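Local coordinates for protein yxeP (Bacillus subtilis, PDB 1YSJ) that probably hydrolyses N-acetylcysteine to cysteine and acetate with the help of two divalent metal ions, so that the bacterium can use S-(2-succino)cysteine as a sulfur source, at residues Ile192-Met200 against Pro359-Thr367. The protein carries 1 engineered substitution. Residues are numbered along the deposited sequence; the frame is centred on the assembly and turned at random.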
ATOM      1  N   ILE A 192     -14.788  37.632 -19.326  1.00 41.91           N
ATOM      2  CA  ILE A 192     -13.607  37.556 -18.469  1.00 39.87           C
ATOM      3  C   ILE A 192     -14.063  37.358 -17.013  1.00 40.90           C
ATOM      4  O   ILE A 192     -14.913  38.100 -16.513  1.00 40.86           O
ATOM      5  CB  ILE A 192     -12.720  38.838 -18.618  1.00 40.18           C
ATOM      6  CG1 ILE A 192     -12.120  38.936 -20.029  1.00 40.14           C
ATOM      7  CG2 ILE A 192     -11.582  38.861 -17.603  1.00 39.33           C
ATOM      8  CD1 ILE A 192     -12.905  39.787 -21.009  1.00 32.85           C
ATOM      9  N   GLY A 193     -13.516  36.339 -16.350  1.00 41.07           N
ATOM     10  CA  GLY A 193     -13.867  36.021 -14.962  1.00 41.35           C
ATOM     11  C   GLY A 193     -13.020  36.798 -13.972  1.00 41.91           C
ATOM     12  O   GLY A 193     -11.794  36.696 -13.985  1.00 43.33           O
ATOM     13  N   VAL A 194     -13.679  37.559 -13.101  1.00 41.76           N
ATOM     14  CA  VAL A 194     -13.006  38.538 -12.249  1.00 42.26           C
ATOM     15  C   VAL A 194     -13.428  38.449 -10.773  1.00 41.71           C
ATOM     16  O   VAL A 194     -14.615  38.556 -10.454  1.00 42.76           O
ATOM     17  CB  VAL A 194     -13.249  39.989 -12.789  1.00 41.72           C
ATOM     18  CG1 VAL A 194     -12.765  41.038 -11.806  1.00 42.80           C
ATOM     19  CG2 VAL A 194     -12.571  40.192 -14.144  1.00 42.87           C
ATOM     20  N   LYS A 195     -12.450  38.253  -9.885  1.00 41.55           N
ATOM     21  CA  LYS A 195     -12.668  38.384  -8.434  1.00 42.64           C
ATOM     22  C   LYS A 195     -11.395  38.813  -7.692  1.00 41.64           C
ATOM     23  O   LYS A 195     -10.284  38.494  -8.122  1.00 42.98           O
ATOM     24  CB  LYS A 195     -13.236  37.090  -7.826  1.00 42.24           C
ATOM     25  CG  LYS A 195     -12.206  35.990  -7.555  1.00 45.16           C
ATOM     26  CD  LYS A 195     -12.835  34.727  -6.948  1.00 45.26           C
ATOM     27  CE  LYS A 195     -13.428  34.961  -5.555  1.00 50.64           C
ATOM     28  NZ  LYS A 195     -12.413  35.371  -4.544  1.00 51.30           N
ATOM     29  N   GLU A 196     -11.566  39.538  -6.587  1.00 39.68           N
ATOM     30  CA  GLU A 196     -10.454  39.830  -5.679  1.00 39.01           C
ATOM     31  C   GLU A 196     -10.261  38.661  -4.703  1.00 37.08           C
ATOM     32  O   GLU A 196     -11.178  37.869  -4.482  1.00 36.62           O
ATOM     33  CB  GLU A 196     -10.645  41.183  -4.950  1.00 37.63           C
ATOM     34  CG  GLU A 196     -11.748  41.230  -3.887  1.00 41.24           C
ATOM     35  CD  GLU A 196     -12.194  42.659  -3.516  1.00 43.48           C
ATOM     36  OE1 GLU A 196     -11.341  43.545  -3.275  1.00 45.62           O
ATOM     37  OE2 GLU A 196     -13.419  42.891  -3.442  1.00 46.95           O
ATOM     38  N   GLY A 197      -9.058  38.546  -4.146  1.00 36.46           N
ATOM     39  CA  GLY A 197      -8.748  37.496  -3.183  1.00 35.39           C
ATOM     40  C   GLY A 197      -8.538  36.124  -3.805  1.00 37.45           C
ATOM     41  O   GLY A 197      -8.140  36.022  -4.973  1.00 36.54           O
ATOM     42  N   PRO A 198      -8.814  35.056  -3.028  1.00 38.02           N
ATOM     43  CA  PRO A 198      -8.541  33.663  -3.401  1.00 39.63           C
ATOM     44  C   PRO A 198      -9.327  33.190  -4.622  1.00 40.64           C
ATOM     45  O   PRO A 198     -10.561  33.266  -4.638  1.00 41.48           O
ATOM     46  CB  PRO A 198      -8.976  32.872  -2.158  1.00 40.71           C
ATOM     47  CG  PRO A 198      -9.031  33.877  -1.053  1.00 39.15           C
ATOM     48  CD  PRO A 198      -9.438  35.149  -1.698  1.00 36.67           C
ATOM     49  N   LEU A 199      -8.604  32.704  -5.629  1.00 39.84           N
ATOM     50  CA  LEU A 199      -9.210  32.195  -6.858  1.00 38.01           C
ATOM     51  C   LEU A 199      -8.964  30.698  -7.017  1.00 38.34           C
ATOM     52  O   LEU A 199      -9.866  29.948  -7.395  1.00 37.13           O
ATOM     53  CB  LEU A 199      -8.670  32.955  -8.079  1.00 38.29           C
ATOM     54  CG  LEU A 199      -9.186  32.552  -9.468  1.00 34.50           C
ATOM     55  CD1 LEU A 199     -10.659  32.888  -9.624  1.00 30.63           C
ATOM     56  CD2 LEU A 199      -8.377  33.219 -10.560  1.00 35.86           C
HETATM   57  N   MSE A 200      -7.735  30.276  -6.738  1.00 39.29           N
HETATM   58  CA  MSE A 200      -7.332  28.882  -6.898  1.00 42.67           C
HETATM   59  C   MSE A 200      -6.652  28.389  -5.638  1.00 39.32           C
HETATM   60  O   MSE A 200      -5.945  29.139  -4.974  1.00 40.64           O
HETATM   61  CB  MSE A 200      -6.404  28.714  -8.105  1.00 41.29           C
HETATM   62  CG  MSE A 200      -6.984  29.249  -9.397  1.00 44.24           C
HETATM   63 SE   MSE A 200      -5.855  28.892 -10.920  1.00 55.74          SE
HETATM   64  CE  MSE A 200      -6.180  26.952 -11.097  1.00 42.47           C
ATOM     65  N   PRO A 359       2.209  42.369  -6.049  1.00 48.44           N
ATOM     66  CA  PRO A 359       0.772  42.422  -6.328  1.00 47.18           C
ATOM     67  C   PRO A 359       0.447  41.848  -7.699  1.00 46.97           C
ATOM     68  O   PRO A 359       1.192  42.071  -8.658  1.00 46.17           O
ATOM     69  CB  PRO A 359       0.470  43.927  -6.308  1.00 47.38           C
ATOM     70  CG  PRO A 359       1.519  44.515  -5.471  1.00 45.06           C
ATOM     71  CD  PRO A 359       2.746  43.713  -5.765  1.00 48.30           C
ATOM     72  N   GLY A 360      -0.655  41.110  -7.793  1.00 46.84           N
ATOM     73  CA  GLY A 360      -1.024  40.466  -9.051  1.00 45.33           C
ATOM     74  C   GLY A 360      -2.509  40.248  -9.250  1.00 45.22           C
ATOM     75  O   GLY A 360      -3.287  40.279  -8.294  1.00 45.96           O
ATOM     76  N   PHE A 361      -2.895  40.023 -10.503  1.00 44.42           N
ATOM     77  CA  PHE A 361      -4.273  39.697 -10.845  1.00 43.71           C
ATOM     78  C   PHE A 361      -4.352  38.618 -11.930  1.00 43.26           C
ATOM     79  O   PHE A 361      -3.736  38.733 -12.990  1.00 43.44           O
ATOM     80  CB  PHE A 361      -5.034  40.953 -11.278  1.00 43.35           C
ATOM     81  CG  PHE A 361      -6.485  40.936 -10.908  1.00 44.02           C
ATOM     82  CD1 PHE A 361      -6.906  41.419  -9.669  1.00 42.82           C
ATOM     83  CD2 PHE A 361      -7.437  40.435 -11.790  1.00 45.96           C
ATOM     84  CE1 PHE A 361      -8.251  41.406  -9.315  1.00 41.02           C
ATOM     85  CE2 PHE A 361      -8.793  40.416 -11.442  1.00 45.42           C
ATOM     86  CZ  PHE A 361      -9.197  40.901 -10.203  1.00 43.04           C
ATOM     87  N   PHE A 362      -5.132  37.579 -11.653  1.00 42.44           N
ATOM     88  CA  PHE A 362      -5.284  36.440 -12.544  1.00 41.72           C
ATOM     89  C   PHE A 362      -6.758  36.286 -12.903  1.00 41.06           C
ATOM     90  O   PHE A 362      -7.613  36.216 -12.018  1.00 41.10           O
ATOM     91  CB  PHE A 362      -4.770  35.186 -11.832  1.00 43.38           C
ATOM     92  CG  PHE A 362      -4.537  34.006 -12.738  1.00 42.26           C
ATOM     93  CD1 PHE A 362      -3.389  33.928 -13.522  1.00 46.07           C
ATOM     94  CD2 PHE A 362      -5.445  32.952 -12.771  1.00 44.54           C
ATOM     95  CE1 PHE A 362      -3.160  32.823 -14.346  1.00 47.30           C
ATOM     96  CE2 PHE A 362      -5.229  31.842 -13.590  1.00 46.77           C
ATOM     97  CZ  PHE A 362      -4.085  31.777 -14.375  1.00 47.69           C
ATOM     98  N   VAL A 363      -7.058  36.231 -14.197  1.00 40.48           N
ATOM     99  CA  VAL A 363      -8.454  36.167 -14.649  1.00 40.49           C
ATOM    100  C   VAL A 363      -8.800  34.894 -15.429  1.00 41.50           C
ATOM    101  O   VAL A 363      -7.920  34.254 -16.016  1.00 39.64           O
ATOM    102  CB  VAL A 363      -8.849  37.406 -15.499  1.00 40.13           C
ATOM    103  CG1 VAL A 363      -8.764  38.675 -14.673  1.00 38.52           C
ATOM    104  CG2 VAL A 363      -7.990  37.515 -16.763  1.00 37.94           C
ATOM    105  N   TRP A 364     -10.087  34.540 -15.427  1.00 41.92           N
ATOM    106  CA  TRP A 364     -10.603  33.506 -16.319  1.00 42.28           C
ATOM    107  C   TRP A 364     -10.872  34.112 -17.691  1.00 42.75           C
ATOM    108  O   TRP A 364     -11.500  35.166 -17.794  1.00 43.24           O
ATOM    109  CB  TRP A 364     -11.907  32.892 -15.798  1.00 41.08           C
ATOM    110  CG  TRP A 364     -11.860  32.161 -14.468  1.00 44.16           C
ATOM    111  CD1 TRP A 364     -12.832  32.170 -13.504  1.00 43.28           C
ATOM    112  CD2 TRP A 364     -10.817  31.299 -13.971  1.00 43.78           C
ATOM    113  NE1 TRP A 364     -12.461  31.380 -12.441  1.00 44.15           N
ATOM    114  CE2 TRP A 364     -11.231  30.836 -12.697  1.00 43.78           C
ATOM    115  CE3 TRP A 364      -9.580  30.877 -14.472  1.00 40.40           C
ATOM    116  CZ2 TRP A 364     -10.451  29.970 -11.921  1.00 39.80           C
ATOM    117  CZ3 TRP A 364      -8.800  30.020 -13.696  1.00 43.03           C
ATOM    118  CH2 TRP A 364      -9.242  29.577 -12.434  1.00 42.90           C
HETATM  119  N   MSE A 365     -10.400  33.445 -18.740  1.00 42.99           N
HETATM  120  CA  MSE A 365     -10.729  33.834 -20.104  1.00 43.43           C
HETATM  121  C   MSE A 365     -11.746  32.846 -20.679  1.00 43.43           C
HETATM  122  O   MSE A 365     -11.423  31.678 -20.905  1.00 43.65           O
HETATM  123  CB  MSE A 365      -9.461  33.878 -20.964  1.00 45.05           C
HETATM  124  CG  MSE A 365      -9.639  34.479 -22.368  1.00 46.34           C
HETATM  125 SE   MSE A 365     -10.329  36.322 -22.403  1.00 55.83          SE
HETATM  126  CE  MSE A 365      -8.988  37.223 -21.237  1.00 43.06           C
ATOM    127  N   GLY A 366     -12.973  33.312 -20.899  1.00 42.03           N
ATOM    128  CA  GLY A 366     -14.016  32.481 -21.500  1.00 41.29           C
ATOM    129  C   GLY A 366     -13.594  31.971 -22.866  1.00 42.37           C
ATOM    130  O   GLY A 366     -13.131  32.746 -23.702  1.00 41.94           O
ATOM    131  N   THR A 367     -13.732  30.667 -23.088  1.00 42.88           N
ATOM    132  CA  THR A 367     -13.325  30.065 -24.363  1.00 44.76           C
ATOM    133  C   THR A 367     -14.363  29.124 -24.966  1.00 44.58           C
ATOM    134  O   THR A 367     -14.098  28.492 -25.984  1.00 46.20           O
ATOM    135  CB  THR A 367     -11.969  29.315 -24.264  1.00 44.84           C
ATOM    136  OG1 THR A 367     -11.997  28.409 -23.154  1.00 47.77           O
ATOM    137  CG2 THR A 367     -10.804  30.296 -24.106  1.00 40.56           C
TER
HETATM  138  O   HOH W   1     -10.273  36.754 -11.456  1.00 37.83           O
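Ile192 sends CG1 alongside the selenomethionine side chain of Met365, 3.8 Å from its CE, while CG2, anti to the backbone N, reaches CB of Val363. Ile192 and Met365 form a non-hydrogen-bonded antiparallel pair; the next pair, Gly193 with Trp364, is hydrogen-bonded. There Gly193 N bonds to Trp364 O (2.7 Å) and Trp364 N to Gly193 O (3.1 Å). Having no side chain, Gly193 lets CB of Trp364 settle 3.8 Å from its CA. Val194 brings CG1 to the edge of the Phe361 ring near CZ, the two side chains crossing at about a right angle, and its CG2 runs beside Val363 CG1. Here the strands part, and a water bridges them: it donates to Gly193 O and Phe362 O and accepts from Lys195 N. Lys195 folds back over the turn, NZ bonding to both Glu196 O and Pro198 O. Beyond it, CD2 of Leu199 sits over one face of the Trp364 indole (4.2 Å from the six-ring centroid, 14° off the normal) and also meets the edge of the Phe362 ring. The indole N-H is engaged by the carbonyl of Glu343. Met200 bends at chi3 (73°), its selenium lying obliquely between Phe362 and Trp364 in two Met-aromatic contacts, 3.8 Å from Trp364 CH2. Phe362 and Trp364 in turn touch His182, a nickel ligand, so this aromatic cluster borders the dinuclear site. The arrangement belongs to the two-domain M20 peptidase fold: strand 191-194 pairs in the mixed sheet of the metal-binding domain, and after a short turn the chain departs along strand 197-211 into the four-stranded antiparallel sheet of the second domain.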